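Side-chain contacts in 3-methylornithine synthase (Methanosarcina barkeri, PDB 3T7V), which catalyses the radical-based isomerisation of L-lysine to (3R)-3-methyl-D-ornithine in pyrrolysine biosynthesis, using a [4Fe-4S] cluster and S-adenosylmethionine: residues G116-P119 against Y120-E123; E176-R179 against K180-G184; E217-I220 against L221-G225; L256-L259 against K260-V264. One frame throughout, in Å; residues are numbered along the deposited sequence.

Contact 1 (G116-P119 against Y120-E123)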
loop_
_atom_site.group_PDB
_atom_site.type_symbol
_atom_site.label_atom_id
_atom_site.label_comp_id
_atom_site.label_asym_id
_atom_site.label_seq_id
_atom_site.Cartn_x
_atom_site.Cartn_y
_atom_site.Cartn_z
ATOM N N GLY A 116 12.398 6.920 -0.263
ATOM C CA GLY A 116 12.157 8.205 -0.976
ATOM C C GLY A 116 12.931 8.205 -2.291
ATOM O O GLY A 116 13.710 7.242 -2.539
ATOM N N GLU A 117 12.735 9.193 -3.139
ATOM C CA GLU A 117 13.536 9.284 -4.353
ATOM C C GLU A 117 14.893 9.823 -3.900
ATOM O O GLU A 117 15.181 11.001 -3.999
ATOM C CB GLU A 117 12.866 10.183 -5.386
ATOM C CG GLU A 117 11.532 9.584 -5.878
ATOM C CD GLU A 117 11.180 10.035 -7.292
ATOM O OE1 GLU A 117 11.953 10.731 -7.954
ATOM O OE2 GLU A 117 10.046 9.593 -7.696
ATOM N N ASP A 118 15.749 8.871 -3.462
ATOM C CA ASP A 118 17.024 9.284 -2.794
ATOM C C ASP A 118 18.033 9.585 -3.903
ATOM O O ASP A 118 18.384 8.667 -4.663
ATOM C CB ASP A 118 17.445 8.089 -1.929
ATOM C CG ASP A 118 18.783 8.302 -1.255
ATOM O OD1 ASP A 118 19.430 9.293 -1.491
ATOM O OD2 ASP A 118 19.113 7.363 -0.497
ATOM N N PRO A 119 18.599 10.790 -3.869
ATOM C CA PRO A 119 19.622 11.119 -4.862
ATOM C C PRO A 119 20.773 10.147 -4.949
ATOM O O PRO A 119 21.348 9.964 -5.992
ATOM C CB PRO A 119 20.141 12.499 -4.361
ATOM C CG PRO A 119 18.985 13.071 -3.595
ATOM C CD PRO A 119 18.251 11.918 -2.969
ATOM N N TYR A 120 21.171 9.515 -3.825
ATOM C CA TYR A 120 22.226 8.508 -3.842
ATOM C C TYR A 120 21.904 7.343 -4.795
ATOM O O TYR A 120 22.748 6.892 -5.583
ATOM C CB TYR A 120 22.447 8.021 -2.420
ATOM C CG TYR A 120 23.464 6.881 -2.353
ATOM C CD1 TYR A 120 24.837 7.132 -2.409
ATOM C CD2 TYR A 120 23.038 5.551 -2.241
ATOM C CE1 TYR A 120 25.789 6.098 -2.397
ATOM C CE2 TYR A 120 23.933 4.488 -2.215
ATOM C CZ TYR A 120 25.332 4.815 -2.234
ATOM O OH TYR A 120 26.200 3.755 -2.210
ATOM N N TYR A 121 20.665 6.827 -4.703
ATOM C CA TYR A 121 20.271 5.719 -5.570
ATOM C C TYR A 121 19.911 6.203 -6.966
ATOM O O TYR A 121 20.127 5.444 -7.926
ATOM C CB TYR A 121 19.100 4.929 -4.942
ATOM C CG TYR A 121 19.538 4.134 -3.742
ATOM C CD1 TYR A 121 20.204 2.919 -3.912
ATOM C CD2 TYR A 121 19.292 4.566 -2.399
ATOM C CE1 TYR A 121 20.619 2.164 -2.847
ATOM C CE2 TYR A 121 19.748 3.843 -1.314
ATOM C CZ TYR A 121 20.374 2.626 -1.529
ATOM O OH TYR A 121 20.802 1.812 -0.474
ATOM N N TYR A 122 19.392 7.422 -7.124
ATOM C CA TYR A 122 19.077 7.923 -8.469
ATOM C C TYR A 122 20.308 8.352 -9.280
ATOM O O TYR A 122 20.251 8.288 -10.516
ATOM C CB TYR A 122 18.064 9.073 -8.330
ATOM C CG TYR A 122 16.627 8.540 -8.221
ATOM C CD1 TYR A 122 16.166 7.842 -7.088
ATOM C CD2 TYR A 122 15.743 8.693 -9.313
ATOM C CE1 TYR A 122 14.863 7.305 -7.040
ATOM C CE2 TYR A 122 14.461 8.213 -9.240
ATOM C CZ TYR A 122 14.027 7.500 -8.073
ATOM O OH TYR A 122 12.723 7.032 -8.084
ATOM N N GLU A 123 21.397 8.762 -8.601
ATOM C CA GLU A 123 22.701 9.174 -9.283
ATOM C C GLU A 123 23.288 7.996 -9.967
ATOM O O GLU A 123 23.874 8.137 -11.030
ATOM C CB GLU A 123 23.639 9.625 -8.106
ATOM C CG GLU A 123 25.052 9.997 -8.378
ATOM C CD GLU A 123 25.588 10.626 -7.136
ATOM O OE1 GLU A 123 25.932 9.905 -6.154
ATOM O OE2 GLU A 123 25.601 11.866 -7.129
#

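Contact 2 (E176-R179 against K180-G184). With SAM (S-adenosylmethionine), chain C; SF4 (iron/sulfur cluster), chain B.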
loop_
_atom_site.group_PDB
_atom_site.type_symbol
_atom_site.label_atom_id
_atom_site.label_comp_id
_atom_site.label_asym_id
_atom_site.label_seq_id
_atom_site.Cartn_x
_atom_site.Cartn_y
_atom_site.Cartn_z
ATOM N N GLU A 176 -6.919 17.930 -11.060
ATOM C CA GLU A 176 -6.922 19.185 -10.287
ATOM C C GLU A 176 -6.308 18.926 -8.900
ATOM O O GLU A 176 -5.605 19.755 -8.309
ATOM C CB GLU A 176 -8.371 19.700 -10.104
ATOM C CG GLU A 176 -9.268 19.707 -11.334
ATOM C CD GLU A 176 -8.979 20.876 -12.249
ATOM O OE1 GLU A 176 -9.909 21.682 -12.506
ATOM O OE2 GLU A 176 -7.820 20.981 -12.710
ATOM N N LEU A 177 -6.581 17.746 -8.332
ATOM C CA LEU A 177 -5.995 17.453 -7.049
ATOM C C LEU A 177 -4.570 16.907 -7.138
ATOM O O LEU A 177 -3.718 17.242 -6.295
ATOM C CB LEU A 177 -6.929 16.477 -6.363
ATOM C CG LEU A 177 -6.544 16.022 -4.986
ATOM C CD1 LEU A 177 -6.355 17.181 -3.945
ATOM C CD2 LEU A 177 -7.540 14.964 -4.441
ATOM N N TYR A 178 -4.308 16.064 -8.123
ATOM C CA TYR A 178 -2.972 15.445 -8.225
ATOM C C TYR A 178 -1.888 16.541 -8.264
ATOM O O TYR A 178 -0.865 16.392 -7.545
ATOM C CB TYR A 178 -2.928 14.619 -9.507
ATOM C CG TYR A 178 -1.575 13.933 -9.714
ATOM C CD1 TYR A 178 -0.573 14.567 -10.431
ATOM C CD2 TYR A 178 -1.368 12.645 -9.230
ATOM C CE1 TYR A 178 0.670 13.931 -10.682
ATOM C CE2 TYR A 178 -0.175 11.985 -9.459
ATOM C CZ TYR A 178 0.855 12.664 -10.158
ATOM O OH TYR A 178 2.030 11.914 -10.467
ATOM N N ARG A 179 -2.068 17.597 -9.049
ATOM C CA ARG A 179 -0.997 18.581 -9.120
ATOM C C ARG A 179 -0.742 19.338 -7.797
ATOM O O ARG A 179 0.361 19.895 -7.642
ATOM C CB ARG A 179 -1.379 19.644 -10.191
ATOM C CG ARG A 179 -2.652 20.402 -9.874
ATOM C CD ARG A 179 -3.159 21.168 -11.137
ATOM N NE ARG A 179 -2.168 22.181 -11.557
ATOM C CZ ARG A 179 -2.077 23.414 -11.001
ATOM N NH1 ARG A 179 -2.866 23.756 -9.969
ATOM N NH2 ARG A 179 -1.196 24.326 -11.459
ATOM N N LYS A 180 -1.713 19.334 -6.847
ATOM C CA LYS A 180 -1.492 19.935 -5.529
ATOM C C LYS A 180 -0.821 19.013 -4.550
ATOM O O LYS A 180 -0.346 19.472 -3.497
ATOM C CB LYS A 180 -2.891 20.304 -4.861
ATOM C CG LYS A 180 -3.733 21.246 -5.715
ATOM C CD LYS A 180 -5.079 21.608 -4.960
ATOM C CE LYS A 180 -6.120 22.281 -5.765
ATOM N NZ LYS A 180 -6.981 22.601 -4.599
ATOM N N LEU A 181 -0.853 17.711 -4.869
ATOM C CA LEU A 181 -0.313 16.658 -3.993
ATOM C C LEU A 181 1.090 16.241 -4.433
ATOM O O LEU A 181 2.069 16.492 -3.717
ATOM C CB LEU A 181 -1.260 15.428 -3.974
ATOM C CG LEU A 181 -2.657 15.709 -3.387
ATOM C CD1 LEU A 181 -3.516 14.430 -3.450
ATOM C CD2 LEU A 181 -2.575 16.359 -2.005
ATOM N N ARG A 182 1.186 15.624 -5.592
ATOM C CA ARG A 182 2.498 15.193 -6.143
ATOM C C ARG A 182 3.083 16.338 -6.940
ATOM O O ARG A 182 3.181 16.290 -8.190
ATOM C CB ARG A 182 2.384 13.893 -6.954
ATOM C CG ARG A 182 2.284 12.711 -5.943
ATOM C CD ARG A 182 2.504 11.364 -6.653
ATOM N NE ARG A 182 2.647 10.287 -5.660
ATOM C CZ ARG A 182 3.779 10.069 -4.980
ATOM N NH1 ARG A 182 4.925 10.612 -5.350
ATOM N NH2 ARG A 182 3.815 9.158 -4.033
ATOM N N VAL A 183 3.509 17.353 -6.202
ATOM C CA VAL A 183 3.933 18.641 -6.819
ATOM C C VAL A 183 5.101 18.410 -7.757
ATOM O O VAL A 183 6.141 17.831 -7.393
ATOM C CB VAL A 183 4.327 19.627 -5.695
ATOM C CG1 VAL A 183 4.824 20.901 -6.356
ATOM C CG2 VAL A 183 3.106 19.887 -4.839
ATOM N N GLY A 184 4.924 18.897 -8.984
ATOM C CA GLY A 184 6.035 18.871 -9.960
ATOM C C GLY A 184 6.225 17.523 -10.667
ATOM O O GLY A 184 7.156 17.360 -11.483
HETATM N N SAM C . 8.800 7.714 -2.619
HETATM C CA SAM C . 8.108 6.728 -3.305
HETATM C C SAM C . 6.791 7.142 -3.827
HETATM O O SAM C . 6.342 8.275 -3.558
HETATM O OXT SAM C . 6.215 6.343 -4.647
HETATM C CB SAM C . 7.567 5.791 -2.479
HETATM C CG SAM C . 6.937 6.137 -1.192
HETATM S SD SAM C . 5.227 5.468 -1.040
HETATM C CE SAM C . 5.426 4.334 0.308
HETATM C "C5'" SAM C . 4.403 6.820 -0.226
HETATM C "C4'" SAM C . 3.083 6.825 -0.449
HETATM O "O4'" SAM C . 2.891 6.728 1.100
HETATM C "C3'" SAM C . 2.562 7.873 -1.076
HETATM O "O3'" SAM C . 2.296 7.112 -2.263
HETATM C "C2'" SAM C . 1.289 7.830 -0.219
HETATM O "O2'" SAM C . 0.193 7.069 -0.826
HETATM C "C1'" SAM C . 1.592 7.321 1.201
HETATM N N9 SAM C . 1.778 8.493 2.133
HETATM C C8 SAM C . 2.787 9.415 2.201
HETATM N N7 SAM C . 2.505 10.299 3.148
HETATM C C5 SAM C . 1.302 9.938 3.710
HETATM C C6 SAM C . 0.490 10.537 4.685
HETATM N N6 SAM C . 0.825 11.666 5.310
HETATM N N1 SAM C . -0.637 9.907 5.050
HETATM C C2 SAM C . -1.042 8.755 4.438
HETATM N N3 SAM C . -0.340 8.212 3.413
HETATM C C4 SAM C . 0.847 8.809 3.079
HETATM FE FE1 SF4 B . 7.469 9.339 -2.019
HETATM FE FE2 SF4 B . 9.174 11.510 -1.621
HETATM FE FE3 SF4 B . 7.183 11.168 0.123
HETATM FE FE4 SF4 B . 6.637 12.004 -2.324
HETATM S S1 SF4 B . 7.884 13.140 -0.816
HETATM S S2 SF4 B . 5.549 10.358 -1.199
HETATM S S3 SF4 B . 8.136 10.931 -3.606
HETATM S S4 SF4 B . 8.909 9.778 -0.159
HETATM O O HOH W 1 2.296 19.936 -9.667
#

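Contact 3 (E217-I220 against L221-G225)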
loop_
_atom_site.group_PDB
_atom_site.type_symbol
_atom_site.label_atom_id
_atom_site.label_comp_id
_atom_site.label_asym_id
_atom_site.label_seq_id
_atom_site.Cartn_x
_atom_site.Cartn_y
_atom_site.Cartn_z
ATOM N N GLU A 217 -17.179 12.658 -5.849
ATOM C CA GLU A 217 -16.910 12.608 -7.321
ATOM C C GLU A 217 -15.409 12.357 -7.593
ATOM O O GLU A 217 -15.080 11.620 -8.532
ATOM C CB GLU A 217 -17.455 13.882 -7.983
ATOM C CG GLU A 217 -18.997 13.810 -7.987
ATOM C CD GLU A 217 -19.601 14.956 -8.805
ATOM O OE1 GLU A 217 -19.006 16.113 -8.776
ATOM O OE2 GLU A 217 -20.628 14.645 -9.453
ATOM N N SER A 218 -14.549 13.019 -6.822
ATOM C CA SER A 218 -13.078 12.841 -7.022
ATOM C C SER A 218 -12.712 11.393 -6.740
ATOM O O SER A 218 -11.911 10.795 -7.496
ATOM C CB SER A 218 -12.409 13.749 -5.980
ATOM O OG SER A 218 -11.026 13.678 -6.024
ATOM N N THR A 219 -13.306 10.807 -5.716
ATOM C CA THR A 219 -13.040 9.425 -5.357
ATOM C C THR A 219 -13.507 8.486 -6.461
ATOM O O THR A 219 -12.801 7.498 -6.753
ATOM C CB THR A 219 -13.726 9.121 -4.021
ATOM O OG1 THR A 219 -13.209 10.047 -3.036
ATOM C CG2 THR A 219 -13.439 7.664 -3.596
ATOM N N ILE A 220 -14.702 8.718 -7.027
ATOM C CA ILE A 220 -15.133 7.868 -8.162
ATOM C C ILE A 220 -14.177 7.950 -9.331
ATOM O O ILE A 220 -13.858 6.914 -9.924
ATOM C CB ILE A 220 -16.570 8.253 -8.550
ATOM C CG1 ILE A 220 -17.437 7.907 -7.354
ATOM C CG2 ILE A 220 -16.981 7.496 -9.793
ATOM C CD1 ILE A 220 -18.895 8.315 -7.608
ATOM N N LEU A 221 -13.703 9.178 -9.668
ATOM C CA LEU A 221 -12.740 9.359 -10.764
ATOM C C LEU A 221 -11.493 8.515 -10.439
ATOM O O LEU A 221 -10.978 7.814 -11.305
ATOM C CB LEU A 221 -12.297 10.809 -10.887
ATOM C CG LEU A 221 -13.136 11.927 -11.512
ATOM C CD1 LEU A 221 -12.327 13.246 -11.530
ATOM C CD2 LEU A 221 -13.412 11.448 -12.939
ATOM N N SER A 222 -11.107 8.488 -9.178
ATOM C CA SER A 222 -9.901 7.716 -8.817
ATOM C C SER A 222 -10.119 6.228 -8.817
ATOM O O SER A 222 -9.252 5.472 -9.282
ATOM C CB SER A 222 -9.392 8.154 -7.469
ATOM O OG SER A 222 -8.923 9.484 -7.594
ATOM N N LEU A 223 -11.289 5.789 -8.360
ATOM C CA LEU A 223 -11.594 4.344 -8.444
ATOM C C LEU A 223 -11.659 3.850 -9.917
ATOM O O LEU A 223 -11.102 2.780 -10.254
ATOM C CB LEU A 223 -12.944 4.001 -7.752
ATOM C CG LEU A 223 -12.851 4.239 -6.209
ATOM C CD1 LEU A 223 -14.280 4.246 -5.614
ATOM C CD2 LEU A 223 -12.067 3.114 -5.507
ATOM N N ARG A 224 -12.320 4.627 -10.790
ATOM C CA ARG A 224 -12.417 4.250 -12.169
ATOM C C ARG A 224 -11.016 4.334 -12.811
ATOM O O ARG A 224 -10.655 3.479 -13.633
ATOM C CB ARG A 224 -13.413 5.152 -12.919
ATOM C CG ARG A 224 -14.849 4.992 -12.456
ATOM C CD ARG A 224 -15.294 3.601 -12.804
ATOM N NE ARG A 224 -16.737 3.516 -12.515
ATOM C CZ ARG A 224 -17.350 2.370 -12.217
ATOM N NH1 ARG A 224 -16.662 1.245 -12.189
ATOM N NH2 ARG A 224 -18.654 2.371 -11.921
ATOM N N GLY A 225 -10.188 5.326 -12.430
ATOM C CA GLY A 225 -8.808 5.516 -12.993
ATOM C C GLY A 225 -7.968 4.324 -12.637
ATOM O O GLY A 225 -7.213 3.812 -13.517
HETATM O O HOH W 2 -9.332 11.448 -5.631
#

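Contact 4 (L256-L259 against K260-V264)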
loop_
_atom_site.group_PDB
_atom_site.type_symbol
_atom_site.label_atom_id
_atom_site.label_comp_id
_atom_site.label_asym_id
_atom_site.label_seq_id
_atom_site.Cartn_x
_atom_site.Cartn_y
_atom_site.Cartn_z
ATOM N N LEU A 256 -15.669 10.158 3.866
ATOM C CA LEU A 256 -15.054 9.176 2.954
ATOM C C LEU A 256 -13.908 8.422 3.605
ATOM O O LEU A 256 -12.664 8.619 3.334
ATOM C CB LEU A 256 -14.633 9.726 1.624
ATOM C CG LEU A 256 -15.712 10.304 0.781
ATOM C CD1 LEU A 256 -15.167 11.307 -0.192
ATOM C CD2 LEU A 256 -16.384 9.178 -0.008
ATOM N N SER A 257 -14.346 7.479 4.408
ATOM C CA SER A 257 -13.425 6.829 5.269
ATOM C C SER A 257 -12.710 5.758 4.463
ATOM O O SER A 257 -13.267 5.192 3.522
ATOM C CB SER A 257 -14.145 6.247 6.453
ATOM O OG SER A 257 -14.781 5.076 6.032
ATOM N N GLU A 258 -11.510 5.461 4.897
ATOM C CA GLU A 258 -10.756 4.372 4.320
ATOM C C GLU A 258 -11.555 3.025 4.401
ATOM O O GLU A 258 -11.495 2.243 3.483
ATOM C CB GLU A 258 -9.439 4.321 5.051
ATOM C CG GLU A 258 -8.502 3.230 4.544
ATOM C CD GLU A 258 -7.265 3.107 5.386
ATOM O OE1 GLU A 258 -6.899 4.129 6.092
ATOM O OE2 GLU A 258 -6.634 2.008 5.347
ATOM N N LEU A 259 -12.279 2.746 5.505
ATOM C CA LEU A 259 -12.969 1.468 5.568
ATOM C C LEU A 259 -14.040 1.303 4.520
ATOM O O LEU A 259 -14.184 0.261 3.904
ATOM C CB LEU A 259 -13.584 1.252 6.958
ATOM C CG LEU A 259 -12.652 1.481 8.162
ATOM C CD1 LEU A 259 -13.538 1.220 9.402
ATOM C CD2 LEU A 259 -11.522 0.467 8.061
ATOM N N LYS A 260 -14.812 2.381 4.301
ATOM C CA LYS A 260 -15.824 2.376 3.237
ATOM C C LYS A 260 -15.172 2.130 1.870
ATOM O O LYS A 260 -15.661 1.382 1.049
ATOM C CB LYS A 260 -16.555 3.762 3.254
ATOM C CG LYS A 260 -17.778 3.884 2.404
ATOM C CD LYS A 260 -18.809 4.900 3.062
ATOM C CE LYS A 260 -18.090 6.148 3.447
ATOM N NZ LYS A 260 -19.115 7.241 3.554
ATOM N N ILE A 261 -14.032 2.781 1.635
ATOM C CA ILE A 261 -13.452 2.647 0.325
ATOM C C ILE A 261 -12.810 1.277 0.149
ATOM O O ILE A 261 -12.816 0.721 -0.933
ATOM C CB ILE A 261 -12.429 3.761 0.051
ATOM C CG1 ILE A 261 -13.210 5.126 -0.026
ATOM C CG2 ILE A 261 -11.617 3.575 -1.257
ATOM C CD1 ILE A 261 -12.253 6.264 0.080
ATOM N N ILE A 262 -12.247 0.704 1.234
ATOM C CA ILE A 262 -11.751 -0.719 1.170
ATOM C C ILE A 262 -12.870 -1.666 0.724
ATOM O O ILE A 262 -12.671 -2.527 -0.126
ATOM C CB ILE A 262 -11.104 -1.179 2.477
ATOM C CG1 ILE A 262 -9.763 -0.505 2.675
ATOM C CG2 ILE A 262 -10.964 -2.697 2.483
ATOM C CD1 ILE A 262 -9.215 -0.727 4.070
ATOM N N SER A 263 -14.055 -1.462 1.356
ATOM C CA SER A 263 -15.171 -2.351 0.966
ATOM C C SER A 263 -15.570 -2.125 -0.482
ATOM O O SER A 263 -15.802 -3.080 -1.203
ATOM C CB SER A 263 -16.371 -2.109 1.842
ATOM O OG SER A 263 -16.061 -2.384 3.195
ATOM N N VAL A 264 -15.600 -0.868 -0.930
ATOM C CA VAL A 264 -15.943 -0.612 -2.325
ATOM C C VAL A 264 -14.871 -1.212 -3.246
ATOM O O VAL A 264 -15.185 -1.811 -4.291
ATOM C CB VAL A 264 -16.074 0.924 -2.544
ATOM C CG1 VAL A 264 -16.175 1.207 -4.025
ATOM C CG2 VAL A 264 -17.371 1.396 -1.847
#

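Contact 1 (G116-P119 against Y120-E123)
Asp118 holds its carboxylate away from its own backbone N (chi1 176°), which carries OD1 forward to Tyr120, while Tyr122 swings its ring the other way, with CG opposite the carbonyl carbon (chi1 -84°), and brings it back to Glu117. Asp118 is the N-cap of the short helix 119-123: OD1 accepts from Tyr120 N at 2.9 Å, the donor standing 57° above the carboxylate plane. The backbone closes the same turn, Asp118 O taking Tyr122 N at 2.9 Å and Pro119 O taking Glu123 N. OD2 of Asp118 lies at the edge of the Tyr121 ring, 3.4 Å from CD2, and also forms a salt bridge with Arg90 and a hydrogen bond with Ser68 OG. Glu117 passes obliquely over Tyr122, with CG and CD near OH and the carboxylate and ring planes nearly parallel; its CB makes an off-centre CH-pi contact, 4.3 Å from the ring centroid. Their polar ends part company: Glu117 OE2 accepts from Leu149 N and Tyr122 OH bonds to Pro147 O. Gly116, in the loop leaving strand 110-115, touches the cluster and S-adenosylmethionine. The salt bridge to Arg90 and the N-H of the helix start would favour an ionised Asp118.

Contact 2 (E176-R179 against K180-G184)
Arg182 sets its CB over one face of the Tyr178 ring and then reaches the bound cofactor, joining the frayed end of helix 175-181 to S-adenosylmethionine. This CB lies 4.1 Å from the ring centroid in a CH-pi contact offset toward the rim, and CD passes 3.9 Å from Tyr178 OH. With the chain extended from CG to NE (chi3 170°), the guanidinium passes the ring and meets the cofactor. There NH2 donates to SAM O at 2.7 Å, a carboxylate oxygen that also binds iron FE1 of the cluster, and more weakly to the ribose O3', which lies at the edge of the group in its plane; NH1 adds a weak bond to SAM O. Glu171 forms a salt bridge with NH2, and Gln185 accepts from NH1. Behind this, Tyr178 O accepts from both Leu181 N and Arg182 N, the latter at 2.9 Å, as the helix unwinds. Leu177 CG packs on Leu181 CD1 at 3.8 Å. Water 1 bridges the departing chain, donating to Arg179 O and accepting from Gly184 N. Arg182 binds S-adenosylmethionine; its positive charge, close to that of Arg190 and paired with Glu171, would probably offset the cofactor carboxylate and polarise the oxygen held by iron.

Contact 3 (E217-I220 against L221-G225)
Apolar contact between the two turns is made where Thr219 and Leu223 run parallel along the helix surface, with Thr219 CG2 4.1 Å from Leu223 CD1. The leucine also drapes over the backbone, its CG 3.3 Å from Thr219 O. One residue further on, the methyl CG2 of Ile220 faces Arg224 CG at 4.2 Å. Beyond the pair, Leu223 packs on Val264 and Leu265 of helix 258-268, while Ile220 meets Asp25, Arg29 and Leu32 of helix 25-32.

Backbone hydrogen bonds carry the regular i to i+4 pattern: Leu221 N to Glu217 O, Ser222 N to Ser218 O, Leu223 N to Thr219 O at 2.8 Å, and Arg224 N to Ile220 O, the straightest with an N-H...O angle of 170°. This is the helix of a beta-alpha-beta unit, strand 203-210, helix 216-228 and strand 233-238, in the TIM-barrel-like core of a radical SAM enzyme.

Two serines are bridged by water 2, which donates to Ser218 OG at 2.8 Å and hydrogen-bonds Ser222 OG at 2.8 Å. Ser218 OG also pairs with Asp174 and Ser222 OG with Tyr173 N, tying the helix to the chain just before helix 175-181.

Of the charged side chains, Glu217 forms a salt bridge with Arg29, and Arg224, bent at chi2, forms one with Asp25.

Contact 4 (L256-L259 against K260-V264)
Lys260 begins beside the cap of its own helix: CB lies 3.5 Å from Ser257 OG and nearly as close to Ser257 O. CG leaves on the far side from the backbone N (chi1 -170°), and bends at chi2 and chi3 turn the chain back toward the residues that precede the helix. CE consequently comes to 4.1 Å from Ser257 N and 4.3 Å from Leu256 CA, and NZ ends among backbone carbonyls, donating to Asn255 O as well as to Leu32 O and Leu34 O.

Ser257 is the N-cap of helix 258-268. Its hydroxyl sits between its backbone N and carbonyl carbon (chi1 77°), from where OG accepts from Lys260 N in a nearly straight bond of 3.2 Å. Ser257 O starts the regular helical bonding by accepting from Ile261 N, and Glu258 O receives Ile262 N at 2.8 Å. Ile261 folds its CD1 back to Leu256, 4.5 Å from CB, in a loose apolar contact; both residues touch Leu32 of helix 25-32 and Thr219 of helix 216-228.

Glu258 runs alongside Ile262, whose CD1 is 4.0 Å from Glu258 CG. The carboxylate is held beyond it by Arg289 in a salt bridge at OE2 and by Thr238 at OE1. The buried ammonium of Lys260 is thus met by three carbonyl oxygens, which would favour its protonated form, while Arg289 would favour an ionised Glu258.

The four contacts follow one another along the chain in the radical SAM core. Contacts 1 and 2 stand nearest the cofactors and approach them separately: their centres are about 21 Å apart and their nearest atoms about 6 Å, without touching, yet Gly116 and Arg182 both belong to the pockets of the cluster and S-adenosylmethionine. Contact 2 leads to contact 3 through Leu177 CD2, 4.0 Å from Ser218 OG. Contacts 3 and 4 touch, packing helix 216-228 against helix 258-268 and the residues just before it, Thr219 OG1 lying 3.7 Å from Leu256 CD1 and Leu223 CD1 3.9 Å from Val264 CG1. Contact 4 nears the pocket again, the Glu258 side chain about 8 Å from bound 5-amino-D-isoleucine.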